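Long-range contact in uncharacterized protein DUF1470 (Jannaschia sp. CCS1, PDB 3H0N), which is of unknown function but may act as a transcription regulator, carrying a zinc-binding treble-clef finger beside a helical domain of a new fold: residues Gly146-His151 with Gln167-Ala172. Sequence-based numbering, arbitrary orientation.
Sequences GICNAH and QYCSLA. With NA (sodium ion), chain D; ZN (zinc ion), chain B.
The Tyr168 ring turns its edge to residues 148-150: Cys148 SG and Ala150 N both lie near its plane, with Ala150 N 3.6 Å from Tyr168 CD1. Over one face, displaced toward the rim, sits CB of its own neighbour Gln167, while Asn149 CB comes in obliquely at Tyr168 CE1. The Ala150 methyl packs against Tyr168 CD1 as well, its small size letting the ring edge lie against the backbone. With CG anti to the carbonyl carbon, the torsion (chi1 -56°) swings the ring back toward residues 148-150, and its hydroxyl reaches a water that also bonds weakly to Asn149 O. A serine in place of Tyr168 would probably leave Asn149 CB and the Ala150 methyl without their aromatic neighbour and open a gap beside the zinc-binding sulfur.

That sulfur, Cys148 SG, lies 2.3 Å from the zinc ion and accepts two backbone N-H groups. Cys169 N donates from 3.4 Å (159°). Ala150 N does so from 3.5 Å, nearly straight (167°). These bonds probably offset part of the thiolate's negative charge, and cysteine suits the place because one atom serves metal and amides together. Cys169 SG binds the same ion, also at 2.3 Å. Asn149 N donates to Gln167 O, 3.0 Å away and nearly in line with the carbonyl; a water bridges this oxygen to Ile147 O. Asn149 ND2 rests instead against the aliphatic Gln167 CB, 3.9 Å away. The carbonyl oxygens of Cys148 and Ala150 hold a sodium ion together with Cys153 O and three waters.

The contact joins the zinc knuckle of a treble-clef finger, the turn between antiparallel strands 145-147 and 156-158 that carries Cys148 and Cys153, to the start of helix 171-180. Ser170 N-caps this helix, which supplies Cys173 and packs through Gln174 and Val177 against Tyr168.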
loop_
_atom_site.group_PDB
_atom_site.type_symbol
_atom_site.label_atom_id
_atom_site.label_comp_id
_atom_site.label_asym_id
_atom_site.label_seq_id
_atom_site.Cartn_x
_atom_site.Cartn_y
_atom_site.Cartn_z
ATOM N N GLY A 146 20.651 1.328 2.601
ATOM C CA GLY A 146 22.097 1.370 2.815
ATOM C C GLY A 146 22.718 2.625 2.226
ATOM O O GLY A 146 22.137 3.333 1.408
ATOM N N ILE A 147 23.944 2.884 2.701
ATOM C CA ILE A 147 24.821 3.930 2.157
ATOM C C ILE A 147 26.025 3.209 1.548
ATOM O O ILE A 147 26.599 2.310 2.144
ATOM C CB ILE A 147 25.337 4.896 3.244
ATOM C CG1 ILE A 147 24.212 5.409 4.124
ATOM C CG2 ILE A 147 26.115 6.135 2.610
ATOM C CD1 ILE A 147 23.209 6.152 3.414
ATOM N N CYS A 148 26.355 3.538 0.300
ATOM C CA CYS A 148 27.389 2.836 -0.453
ATOM C C CYS A 148 28.686 2.668 0.344
ATOM O O CYS A 148 29.215 3.636 0.916
ATOM C CB CYS A 148 27.709 3.556 -1.742
ATOM S SG CYS A 148 28.661 2.572 -2.874
ATOM N N ASN A 149 29.219 1.472 0.296
ATOM C CA ASN A 149 30.494 1.170 0.983
ATOM C C ASN A 149 31.723 1.564 0.186
ATOM O O ASN A 149 32.847 1.446 0.691
ATOM C CB ASN A 149 30.547 -0.306 1.382
ATOM C CG ASN A 149 29.824 -0.593 2.692
ATOM O OD1 ASN A 149 29.361 0.331 3.422
ATOM N ND2 ASN A 149 29.930 -1.862 3.109
ATOM N N ALA A 150 31.576 2.013 -1.050
ATOM C CA ALA A 150 32.752 2.322 -1.839
ATOM C C ALA A 150 33.405 3.611 -1.343
ATOM O O ALA A 150 32.755 4.469 -0.748
ATOM C CB ALA A 150 32.386 2.445 -3.352
ATOM N N HIS A 151 34.686 3.736 -1.628
ATOM C CA HIS A 151 35.426 4.953 -1.309
ATOM C C HIS A 151 34.873 6.135 -2.063
ATOM O O HIS A 151 34.635 6.099 -3.302
ATOM C CB HIS A 151 36.903 4.732 -1.649
ATOM C CG HIS A 151 37.784 5.946 -1.475
ATOM N ND1 HIS A 151 38.141 6.413 -0.230
ATOM C CD2 HIS A 151 38.395 6.755 -2.378
ATOM C CE1 HIS A 151 38.950 7.453 -0.385
ATOM N NE2 HIS A 151 39.123 7.681 -1.668
ATOM N N GLN A 167 26.204 -4.299 -0.639
ATOM C CA GLN A 167 27.105 -3.340 0.024
ATOM C C GLN A 167 27.260 -2.043 -0.751
ATOM O O GLN A 167 27.706 -1.054 -0.183
ATOM C CB GLN A 167 28.513 -3.979 0.206
ATOM C CG GLN A 167 28.498 -5.199 1.131
ATOM C CD GLN A 167 29.849 -5.919 1.289
ATOM O OE1 GLN A 167 30.706 -5.911 0.401
ATOM N NE2 GLN A 167 30.031 -6.546 2.444
ATOM N N TYR A 168 26.969 -2.059 -2.051
ATOM C CA TYR A 168 27.298 -0.984 -2.972
ATOM C C TYR A 168 26.069 -0.499 -3.680
ATOM O O TYR A 168 25.144 -1.281 -3.967
ATOM C CB TYR A 168 28.406 -1.407 -3.982
ATOM C CG TYR A 168 29.676 -1.893 -3.279
ATOM C CD1 TYR A 168 30.468 -1.016 -2.566
ATOM C CD2 TYR A 168 30.038 -3.224 -3.239
ATOM C CE1 TYR A 168 31.575 -1.459 -1.883
ATOM C CE2 TYR A 168 31.143 -3.663 -2.543
ATOM C CZ TYR A 168 31.899 -2.782 -1.878
ATOM O OH TYR A 168 33.017 -3.163 -1.151
ATOM N N CYS A 169 26.076 0.778 -4.032
ATOM C CA CYS A 169 24.893 1.460 -4.558
ATOM C C CYS A 169 24.574 1.100 -5.989
ATOM O O CYS A 169 23.487 1.408 -6.464
ATOM C CB CYS A 169 25.031 2.982 -4.504
ATOM S SG CYS A 169 26.279 3.659 -5.659
ATOM N N SER A 170 25.527 0.483 -6.689
ATOM C CA SER A 170 25.481 0.367 -8.127
ATOM C C SER A 170 26.446 -0.641 -8.634
ATOM O O SER A 170 27.428 -0.973 -7.985
ATOM C CB SER A 170 25.822 1.682 -8.783
ATOM O OG SER A 170 27.107 2.125 -8.482
ATOM N N LEU A 171 26.182 -1.093 -9.852
ATOM C CA LEU A 171 27.142 -1.940 -10.534
ATOM C C LEU A 171 28.453 -1.190 -10.740
ATOM O O LEU A 171 29.541 -1.749 -10.650
ATOM C CB LEU A 171 26.531 -2.440 -11.851
ATOM C CG LEU A 171 27.402 -3.337 -12.696
ATOM C CD1 LEU A 171 27.849 -4.562 -11.951
ATOM C CD2 LEU A 171 26.614 -3.698 -14.002
ATOM N N ALA A 172 28.383 0.127 -10.944
ATOM C CA ALA A 172 29.551 0.929 -11.126
ATOM C C ALA A 172 30.497 0.804 -9.932
ATOM O O ALA A 172 31.677 0.516 -10.059
ATOM C CB ALA A 172 29.148 2.405 -11.393
HETATM NA NA NA D . 31.103 5.108 0.878
HETATM ZN ZN ZN B . 28.420 3.891 -4.759
HETATM O O HOH W 1 26.546 -0.408 2.525
HETATM O O HOH W 2 35.044 -0.952 -0.456
HETATM O O HOH W 3 32.410 4.075 2.506
HETATM O O HOH W 4 30.040 6.701 2.858
HETATM O O HOH W 5 32.316 7.153 1.106
#